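Local coordinates for protein 3'-5'-exonuclease (Saccharomyces cerevisiae, PDB 3E2V) that degrades DNA from the 3' end as an exonuclease and probably also cuts double-stranded DNA as an endonuclease, as a magnesium-dependent TatD-type hydrolase, at residues L250-L262 with V289-D303. Numbering follows the deposited sequence.
With MG (magnesium ion), chain E.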
ATOM      1  N   LEU A 250       6.451  -3.137 -10.058  1.00 13.29           N
ATOM      2  CA  LEU A 250       5.039  -2.814 -10.113  1.00 13.06           C
ATOM      3  C   LEU A 250       4.364  -3.659  -9.041  1.00 13.07           C
ATOM      4  O   LEU A 250       4.144  -4.844  -9.238  1.00 12.96           O
ATOM      5  CB  LEU A 250       4.490  -3.181 -11.501  1.00 13.47           C
ATOM      6  CG  LEU A 250       5.214  -2.527 -12.689  1.00 14.85           C
ATOM      7  CD1 LEU A 250       4.673  -3.070 -14.001  1.00 16.20           C
ATOM      8  CD2 LEU A 250       5.079  -1.009 -12.660  1.00 16.44           C
ATOM      9  N   VAL A 251       4.067  -3.045  -7.899  1.00 12.24           N
ATOM     10  CA  VAL A 251       3.580  -3.784  -6.740  1.00 12.48           C
ATOM     11  C   VAL A 251       2.080  -3.631  -6.630  1.00 12.46           C
ATOM     12  O   VAL A 251       1.573  -2.509  -6.474  1.00 12.67           O
ATOM     13  CB  VAL A 251       4.274  -3.284  -5.452  1.00 12.26           C
ATOM     14  CG1 VAL A 251       3.685  -3.969  -4.219  1.00 13.23           C
ATOM     15  CG2 VAL A 251       5.798  -3.497  -5.540  1.00 13.09           C
ATOM     16  N   VAL A 252       1.368  -4.755  -6.751  1.00 13.07           N
ATOM     17  CA  VAL A 252      -0.076  -4.749  -6.605  1.00 13.99           C
ATOM     18  C   VAL A 252      -0.429  -5.052  -5.150  1.00 14.63           C
ATOM     19  O   VAL A 252      -0.418  -6.214  -4.725  1.00 15.47           O
ATOM     20  CB  VAL A 252      -0.752  -5.756  -7.591  1.00 14.35           C
ATOM     21  CG1 VAL A 252      -2.296  -5.665  -7.485  1.00 16.60           C
ATOM     22  CG2 VAL A 252      -0.278  -5.534  -9.037  1.00 14.97           C
ATOM     23  N   HIS A 253      -0.755  -3.994  -4.410  1.00 15.19           N
ATOM     24  CA  HIS A 253      -1.028  -4.018  -2.958  1.00 15.57           C
ATOM     25  C   HIS A 253      -2.310  -4.782  -2.642  1.00 15.00           C
ATOM     26  O   HIS A 253      -3.279  -4.764  -3.414  1.00 15.69           O
ATOM     27  CB  HIS A 253      -1.081  -2.531  -2.451  1.00 16.87           C
ATOM     28  CG  HIS A 253      -1.747  -2.285  -1.119  1.00 16.20           C
ATOM     29  ND1 HIS A 253      -1.358  -2.900   0.058  1.00 19.11           N
ATOM     30  CD2 HIS A 253      -2.724  -1.402  -0.773  1.00 18.25           C
ATOM     31  CE1 HIS A 253      -2.094  -2.441   1.059  1.00 21.45           C
ATOM     32  NE2 HIS A 253      -2.937  -1.539   0.582  1.00 22.21           N
ATOM     33  N   SER A 254      -2.315  -5.468  -1.504  1.00 15.15           N
ATOM     34  CA  SER A 254      -3.566  -5.964  -0.919  1.00 15.60           C
ATOM     35  C   SER A 254      -4.420  -6.772  -1.906  1.00 16.12           C
ATOM     36  O   SER A 254      -5.604  -6.490  -2.104  1.00 16.95           O
ATOM     37  CB  SER A 254      -4.368  -4.785  -0.338  1.00 16.38           C
ATOM     38  OG  SER A 254      -5.410  -5.275   0.503  1.00 18.26           O
ATOM     39  N   PHE A 255      -3.798  -7.767  -2.538  1.00 16.01           N
ATOM     40  CA  PHE A 255      -4.474  -8.547  -3.559  1.00 15.76           C
ATOM     41  C   PHE A 255      -5.515  -9.509  -2.991  1.00 17.53           C
ATOM     42  O   PHE A 255      -5.202 -10.333  -2.124  1.00 18.44           O
ATOM     43  CB  PHE A 255      -3.460  -9.348  -4.369  1.00 16.60           C
ATOM     44  CG  PHE A 255      -4.102 -10.168  -5.446  1.00 16.29           C
ATOM     45  CD1 PHE A 255      -4.589  -9.543  -6.594  1.00 17.87           C
ATOM     46  CD2 PHE A 255      -4.268 -11.543  -5.304  1.00 18.52           C
ATOM     47  CE1 PHE A 255      -5.200 -10.281  -7.608  1.00 19.17           C
ATOM     48  CE2 PHE A 255      -4.895 -12.288  -6.330  1.00 19.62           C
ATOM     49  CZ  PHE A 255      -5.352 -11.649  -7.468  1.00 19.19           C
ATOM     50  N   THR A 256      -6.743  -9.432  -3.516  1.00 19.14           N
ATOM     51  CA  THR A 256      -7.822 -10.329  -3.065  1.00 20.12           C
ATOM     52  C   THR A 256      -8.621 -10.902  -4.241  1.00 20.62           C
ATOM     53  O   THR A 256      -9.746 -11.398  -4.057  1.00 22.80           O
ATOM     54  CB  THR A 256      -8.809  -9.605  -2.124  1.00 20.43           C
ATOM     55  OG1 THR A 256      -9.422  -8.535  -2.840  1.00 22.15           O
ATOM     56  CG2 THR A 256      -8.100  -9.059  -0.876  1.00 20.59           C
ATOM     57  N   GLY A 257      -8.041 -10.846  -5.437  1.00 19.92           N
ATOM     58  CA  GLY A 257      -8.724 -11.278  -6.653  1.00 19.45           C
ATOM     59  C   GLY A 257      -8.745 -12.778  -6.906  1.00 18.85           C
ATOM     60  O   GLY A 257      -8.311 -13.597  -6.087  1.00 18.54           O
ATOM     61  N   SER A 258      -9.288 -13.133  -8.060  1.00 18.28           N
ATOM     62  CA  SER A 258      -9.438 -14.517  -8.432  1.00 18.58           C
ATOM     63  C   SER A 258      -8.160 -15.100  -9.020  1.00 18.25           C
ATOM     64  O   SER A 258      -7.211 -14.371  -9.317  1.00 17.41           O
ATOM     65  CB  SER A 258     -10.559 -14.620  -9.462  1.00 18.88           C
ATOM     66  OG  SER A 258     -10.141 -14.069 -10.702  1.00 21.08           O
ATOM     67  N   ALA A 259      -8.136 -16.418  -9.201  1.00 17.58           N
ATOM     68  CA  ALA A 259      -7.014 -17.088  -9.875  1.00 17.90           C
ATOM     69  C   ALA A 259      -6.812 -16.554 -11.299  1.00 17.68           C
ATOM     70  O   ALA A 259      -5.682 -16.386 -11.746  1.00 17.48           O
ATOM     71  CB  ALA A 259      -7.224 -18.601  -9.898  1.00 18.74           C
ATOM     72  N   ILE A 260      -7.910 -16.279 -12.003  1.00 18.22           N
ATOM     73  CA  ILE A 260      -7.830 -15.721 -13.354  1.00 18.99           C
ATOM     74  C   ILE A 260      -7.213 -14.316 -13.318  1.00 17.99           C
ATOM     75  O   ILE A 260      -6.344 -13.991 -14.129  1.00 17.22           O
ATOM     76  CB  ILE A 260      -9.228 -15.693 -14.036  1.00 19.23           C
ATOM     77  CG1 ILE A 260      -9.741 -17.128 -14.255  1.00 20.80           C
ATOM     78  CG2 ILE A 260      -9.169 -14.962 -15.378  1.00 21.09           C
ATOM     79  CD1 ILE A 260     -11.241 -17.227 -14.584  1.00 21.97           C
ATOM     80  N   ASP A 261      -7.641 -13.509 -12.352  1.00 17.01           N
ATOM     81  CA  ASP A 261      -7.073 -12.165 -12.194  1.00 16.44           C
ATOM     82  C   ASP A 261      -5.582 -12.247 -11.910  1.00 16.14           C
ATOM     83  O   ASP A 261      -4.790 -11.472 -12.477  1.00 15.27           O
ATOM     84  CB  ASP A 261      -7.692 -11.427 -11.003  1.00 17.04           C
ATOM     85  CG  ASP A 261      -9.149 -11.118 -11.174  1.00 20.63           C
ATOM     86  OD1 ASP A 261      -9.625 -11.013 -12.331  1.00 23.09           O
ATOM     87  OD2 ASP A 261      -9.808 -10.958 -10.110  1.00 23.50           O
ATOM     88  N   LEU A 262      -5.193 -13.167 -11.025  1.00 15.10           N
ATOM     89  CA  LEU A 262      -3.776 -13.318 -10.686  1.00 14.81           C
ATOM     90  C   LEU A 262      -2.940 -13.607 -11.929  1.00 14.63           C
ATOM     91  O   LEU A 262      -1.886 -13.024 -12.118  1.00 14.91           O
ATOM     92  CB  LEU A 262      -3.552 -14.409  -9.637  1.00 14.43           C
ATOM     93  CG  LEU A 262      -2.081 -14.716  -9.350  1.00 14.25           C
ATOM     94  CD1 LEU A 262      -1.369 -13.497  -8.729  1.00 15.86           C
ATOM     95  CD2 LEU A 262      -1.929 -15.958  -8.458  1.00 14.62           C
ATOM     96  N   VAL A 289      -5.572 -19.191  -4.202  1.00 18.10           N
ATOM     97  CA  VAL A 289      -5.001 -18.204  -5.109  1.00 18.36           C
ATOM     98  C   VAL A 289      -3.598 -17.838  -4.630  1.00 17.99           C
ATOM     99  O   VAL A 289      -2.658 -17.830  -5.424  1.00 18.06           O
ATOM    100  CB  VAL A 289      -5.900 -16.953  -5.232  1.00 18.29           C
ATOM    101  CG1 VAL A 289      -5.230 -15.908  -6.113  1.00 19.78           C
ATOM    102  CG2 VAL A 289      -7.256 -17.315  -5.829  1.00 19.63           C
ATOM    103  N   VAL A 290      -3.440 -17.553  -3.336  1.00 17.93           N
ATOM    104  CA  VAL A 290      -2.119 -17.239  -2.771  1.00 18.04           C
ATOM    105  C   VAL A 290      -1.089 -18.345  -3.042  1.00 18.54           C
ATOM    106  O   VAL A 290       0.082 -18.051  -3.328  1.00 19.09           O
ATOM    107  CB  VAL A 290      -2.242 -16.883  -1.263  1.00 17.69           C
ATOM    108  CG1 VAL A 290      -0.905 -16.915  -0.550  1.00 17.95           C
ATOM    109  CG2 VAL A 290      -2.876 -15.517  -1.135  1.00 18.15           C
ATOM    110  N   LYS A 291      -1.524 -19.604  -3.004  1.00 19.19           N
ATOM    111  CA  LYS A 291      -0.612 -20.729  -3.243  1.00 20.47           C
ATOM    112  C   LYS A 291       0.010 -20.640  -4.639  1.00 19.85           C
ATOM    113  O   LYS A 291       1.130 -21.115  -4.837  1.00 20.56           O
ATOM    114  CB  LYS A 291      -1.331 -22.069  -3.055  1.00 21.36           C
ATOM    115  CG  LYS A 291      -0.387 -23.262  -2.984  1.00 24.57           C
ATOM    116  CD  LYS A 291      -1.116 -24.519  -2.546  1.00 28.19           C
ATOM    117  CE  LYS A 291      -0.183 -25.712  -2.527  1.00 31.59           C
ATOM    118  NZ  LYS A 291      -0.927 -26.976  -2.229  1.00 34.28           N
ATOM    119  N   GLN A 292      -0.708 -20.013  -5.577  1.00 19.20           N
ATOM    120  CA  GLN A 292      -0.256 -19.890  -6.971  1.00 19.24           C
ATOM    121  C   GLN A 292       0.654 -18.694  -7.242  1.00 18.49           C
ATOM    122  O   GLN A 292       1.210 -18.570  -8.339  1.00 18.59           O
ATOM    123  CB  GLN A 292      -1.448 -19.839  -7.928  1.00 19.98           C
ATOM    124  CG  GLN A 292      -2.314 -21.107  -7.897  1.00 22.54           C
ATOM    125  CD  GLN A 292      -3.631 -20.932  -8.613  1.00 28.74           C
ATOM    126  OE1 GLN A 292      -4.277 -19.888  -8.508  1.00 30.62           O
ATOM    127  NE2 GLN A 292      -4.056 -21.969  -9.332  1.00 30.81           N
ATOM    128  N   ILE A 293       0.805 -17.803  -6.265  1.00 17.14           N
ATOM    129  CA  ILE A 293       1.727 -16.676  -6.445  1.00 16.22           C
ATOM    130  C   ILE A 293       3.178 -17.178  -6.365  1.00 16.09           C
ATOM    131  O   ILE A 293       3.567 -17.772  -5.358  1.00 16.31           O
ATOM    132  CB  ILE A 293       1.546 -15.596  -5.357  1.00 15.82           C
ATOM    133  CG1 ILE A 293       0.100 -15.083  -5.305  1.00 15.71           C
ATOM    134  CG2 ILE A 293       2.515 -14.426  -5.622  1.00 14.94           C
ATOM    135  CD1 ILE A 293      -0.231 -14.286  -4.027  1.00 15.99           C
ATOM    136  N   PRO A 294       3.995 -16.937  -7.406  1.00 15.78           N
ATOM    137  CA  PRO A 294       5.403 -17.361  -7.280  1.00 16.18           C
ATOM    138  C   PRO A 294       6.035 -16.761  -6.028  1.00 15.51           C
ATOM    139  O   PRO A 294       5.899 -15.559  -5.767  1.00 14.98           O
ATOM    140  CB  PRO A 294       6.051 -16.791  -8.539  1.00 16.15           C
ATOM    141  CG  PRO A 294       4.895 -16.760  -9.556  1.00 16.49           C
ATOM    142  CD  PRO A 294       3.724 -16.297  -8.710  1.00 15.86           C
ATOM    143  N   THR A 295       6.706 -17.600  -5.242  1.00 15.13           N
ATOM    144  CA  THR A 295       7.143 -17.182  -3.911  1.00 15.63           C
ATOM    145  C   THR A 295       8.032 -15.933  -3.925  1.00 15.78           C
ATOM    146  O   THR A 295       7.895 -15.072  -3.050  1.00 16.21           O
ATOM    147  CB  THR A 295       7.794 -18.370  -3.175  1.00 15.47           C
ATOM    148  OG1 THR A 295       6.805 -19.395  -3.033  1.00 17.92           O
ATOM    149  CG2 THR A 295       8.318 -17.955  -1.792  1.00 16.79           C
ATOM    150  N   GLU A 296       8.914 -15.814  -4.914  1.00 15.09           N
ATOM    151  CA  GLU A 296       9.766 -14.630  -5.016  1.00 15.30           C
ATOM    152  C   GLU A 296       9.051 -13.380  -5.549  1.00 15.51           C
ATOM    153  O   GLU A 296       9.649 -12.299  -5.618  1.00 17.34           O
ATOM    154  CB  GLU A 296      11.017 -14.946  -5.848  1.00 15.37           C
ATOM    155  CG  GLU A 296      10.853 -14.796  -7.354  1.00 16.06           C
ATOM    156  CD  GLU A 296      10.147 -15.947  -8.050  1.00 17.02           C
ATOM    157  OE1 GLU A 296       9.587 -16.838  -7.385  1.00 16.78           O
ATOM    158  OE2 GLU A 296      10.180 -15.967  -9.308  1.00 18.79           O
ATOM    159  N   ARG A 297       7.777 -13.531  -5.909  1.00 15.41           N
ATOM    160  CA  ARG A 297       6.997 -12.385  -6.364  1.00 15.22           C
ATOM    161  C   ARG A 297       5.928 -11.973  -5.362  1.00 15.35           C
ATOM    162  O   ARG A 297       5.103 -11.105  -5.646  1.00 15.70           O
ATOM    163  CB  ARG A 297       6.417 -12.671  -7.744  1.00 16.48           C
ATOM    164  CG  ARG A 297       7.560 -12.784  -8.791  1.00 18.94           C
ATOM    165  CD  ARG A 297       7.081 -13.211 -10.130  1.00 22.59           C
ATOM    166  NE  ARG A 297       6.361 -12.116 -10.758  1.00 21.29           N
ATOM    167  CZ  ARG A 297       5.746 -12.192 -11.927  1.00 21.57           C
ATOM    168  NH1 ARG A 297       5.743 -13.328 -12.638  1.00 21.74           N
ATOM    169  NH2 ARG A 297       5.118 -11.127 -12.382  1.00 17.54           N
ATOM    170  N   LEU A 298       5.989 -12.571  -4.176  1.00 14.24           N
ATOM    171  CA  LEU A 298       5.011 -12.347  -3.107  1.00 14.49           C
ATOM    172  C   LEU A 298       5.630 -11.410  -2.085  1.00 14.88           C
ATOM    173  O   LEU A 298       6.752 -11.641  -1.619  1.00 15.77           O
ATOM    174  CB  LEU A 298       4.685 -13.701  -2.450  1.00 15.21           C
ATOM    175  CG  LEU A 298       3.530 -13.772  -1.441  1.00 16.12           C
ATOM    176  CD1 LEU A 298       2.948 -15.183  -1.535  1.00 19.45           C
ATOM    177  CD2 LEU A 298       3.965 -13.445  -0.011  1.00 18.01           C
ATOM    178  N   LEU A 299       4.898 -10.353  -1.727  1.00 13.91           N
ATOM    179  CA  LEU A 299       5.335  -9.441  -0.668  1.00 13.20           C
ATOM    180  C   LEU A 299       4.332  -9.461   0.465  1.00 13.10           C
ATOM    181  O   LEU A 299       3.145  -9.675   0.236  1.00 14.17           O
ATOM    182  CB  LEU A 299       5.474  -8.011  -1.203  1.00 12.69           C
ATOM    183  CG  LEU A 299       6.345  -7.891  -2.456  1.00 14.11           C
ATOM    184  CD1 LEU A 299       6.352  -6.446  -2.908  1.00 16.92           C
ATOM    185  CD2 LEU A 299       7.782  -8.400  -2.228  1.00 15.31           C
ATOM    186  N   LEU A 300       4.815  -9.276   1.693  1.00 12.36           N
ATOM    187  CA  LEU A 300       3.946  -9.360   2.869  1.00 12.59           C
ATOM    188  C   LEU A 300       3.599  -7.970   3.382  1.00 12.52           C
ATOM    189  O   LEU A 300       4.411  -7.034   3.311  1.00 12.76           O
ATOM    190  CB  LEU A 300       4.661 -10.138   3.980  1.00 12.71           C
ATOM    191  CG  LEU A 300       5.018 -11.588   3.673  1.00 13.25           C
ATOM    192  CD1 LEU A 300       5.893 -12.181   4.791  1.00 13.78           C
ATOM    193  CD2 LEU A 300       3.723 -12.361   3.544  1.00 16.14           C
ATOM    194  N   GLU A 301       2.396  -7.850   3.939  1.00 12.64           N
ATOM    195  CA  GLU A 301       1.899  -6.582   4.468  1.00 12.57           C
ATOM    196  C   GLU A 301       0.801  -6.877   5.447  1.00 12.63           C
ATOM    197  O   GLU A 301       0.209  -7.970   5.418  1.00 12.38           O
ATOM    198  CB  GLU A 301       1.345  -5.667   3.365  1.00 13.91           C
ATOM    199  CG  GLU A 301       0.773  -6.419   2.171  1.00 13.27           C
ATOM    200  CD  GLU A 301      -0.206  -5.576   1.360  1.00 15.04           C
ATOM    201  OE1 GLU A 301      -1.165  -5.046   1.952  1.00 15.74           O
ATOM    202  OE2 GLU A 301      -0.021  -5.473   0.138  1.00 15.31           O
ATOM    203  N   THR A 302       0.535  -5.914   6.330  1.00 12.55           N
ATOM    204  CA  THR A 302      -0.597  -6.058   7.255  1.00 13.04           C
ATOM    205  C   THR A 302      -1.834  -5.281   6.817  1.00 13.30           C
ATOM    206  O   THR A 302      -2.969  -5.680   7.116  1.00 12.82           O
ATOM    207  CB  THR A 302      -0.277  -5.600   8.705  1.00 13.05           C
ATOM    208  OG1 THR A 302       0.113  -4.213   8.714  1.00 13.78           O
ATOM    209  CG2 THR A 302       0.774  -6.488   9.361  1.00 13.06           C
ATOM    210  N   ASP A 303      -1.638  -4.162   6.113  1.00 12.45           N
ATOM    211  CA  ASP A 303      -2.727  -3.187   5.871  1.00 12.66           C
ATOM    212  C   ASP A 303      -3.265  -2.615   7.180  1.00 12.72           C
ATOM    213  O   ASP A 303      -4.382  -2.070   7.208  1.00 12.93           O
ATOM    214  CB  ASP A 303      -3.858  -3.774   5.001  1.00 12.68           C
ATOM    215  CG  ASP A 303      -4.579  -2.708   4.209  1.00 16.10           C
ATOM    216  OD1 ASP A 303      -3.903  -1.766   3.724  1.00 14.79           O
ATOM    217  OD2 ASP A 303      -5.821  -2.812   4.064  1.00 20.41           O
TER
HETATM  218 MG    MG E 427      -4.581  -0.752   1.834  1.00 26.21          MG
HETATM  219  O   HOH W   1      -6.046  -2.052   1.381  1.00 37.34           O
HETATM  220  O   HOH W   2      -3.759 -18.154 -10.718  1.00 27.33           O
HETATM  221  O   HOH W   3      -5.958   0.247   2.997  1.00 32.00           O
HETATM  222  O   HOH W   4      -3.344   0.853   2.192  1.00 36.38           O
HETATM  223  O   HOH W   5      -5.592   0.319  -0.282  1.00 26.60           O
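Val251 and Leu299 lie on strands 250-252 and 298-300 of one parallel sheet, their CA atoms 8.5 Å apart; past the strand ends the CA atoms of Ser254 and Asp303 come to 7.4 Å, and separately, where helix 259-268 starts beside helix 284-291, Ala259 CA is 5.3 Å from Val289 CA. How a barrel end builds a metal site is seen where the strands run out. His253 NE2 and Asp303 OD1 each bind the magnesium ion at 2.2 Å, with four waters, one more distant, completing six ligands; Asn20 also hydrogen-bonds OD1. With CG anti to the backbone N (chi1 162°), the His253 ring presents NE2 to the metal while ND1 donates to Glu301 OE2 (2.9 Å). Ring and carboxylate planes are nearly parallel, 9° apart, but offset, whereas the Asp303 carboxylate is steeply turned from the ring. Ser254 N grips the same OE2 at 2.8 Å, arriving from the opposite face of the carboxylate, and Asn277 bonds OE1. Glu301 is thus a second-shell residue that helps to fix the imidazole's rotation; an alanine here would probably leave ND1 and Ser254 N without their acceptor and the ring less firmly held. Away from the metal the contact is mainly apolar: Val289 CG1 meets the edge of the Phe255 ring at CE2 (3.6 Å), while Leu262 CD2 reaches over Val289 O to Ile293 CG1. A water bridges Ala259 O and Gln292 OE1 beside the helix start, which the Ser258-Asp261 capping box closes. The TIM-barrel setting, usual in this superfamily, places strand 272-276 between the two strands, touching Phe255 and Ile293, while helix 377-392 packs on Val251 and Leu299.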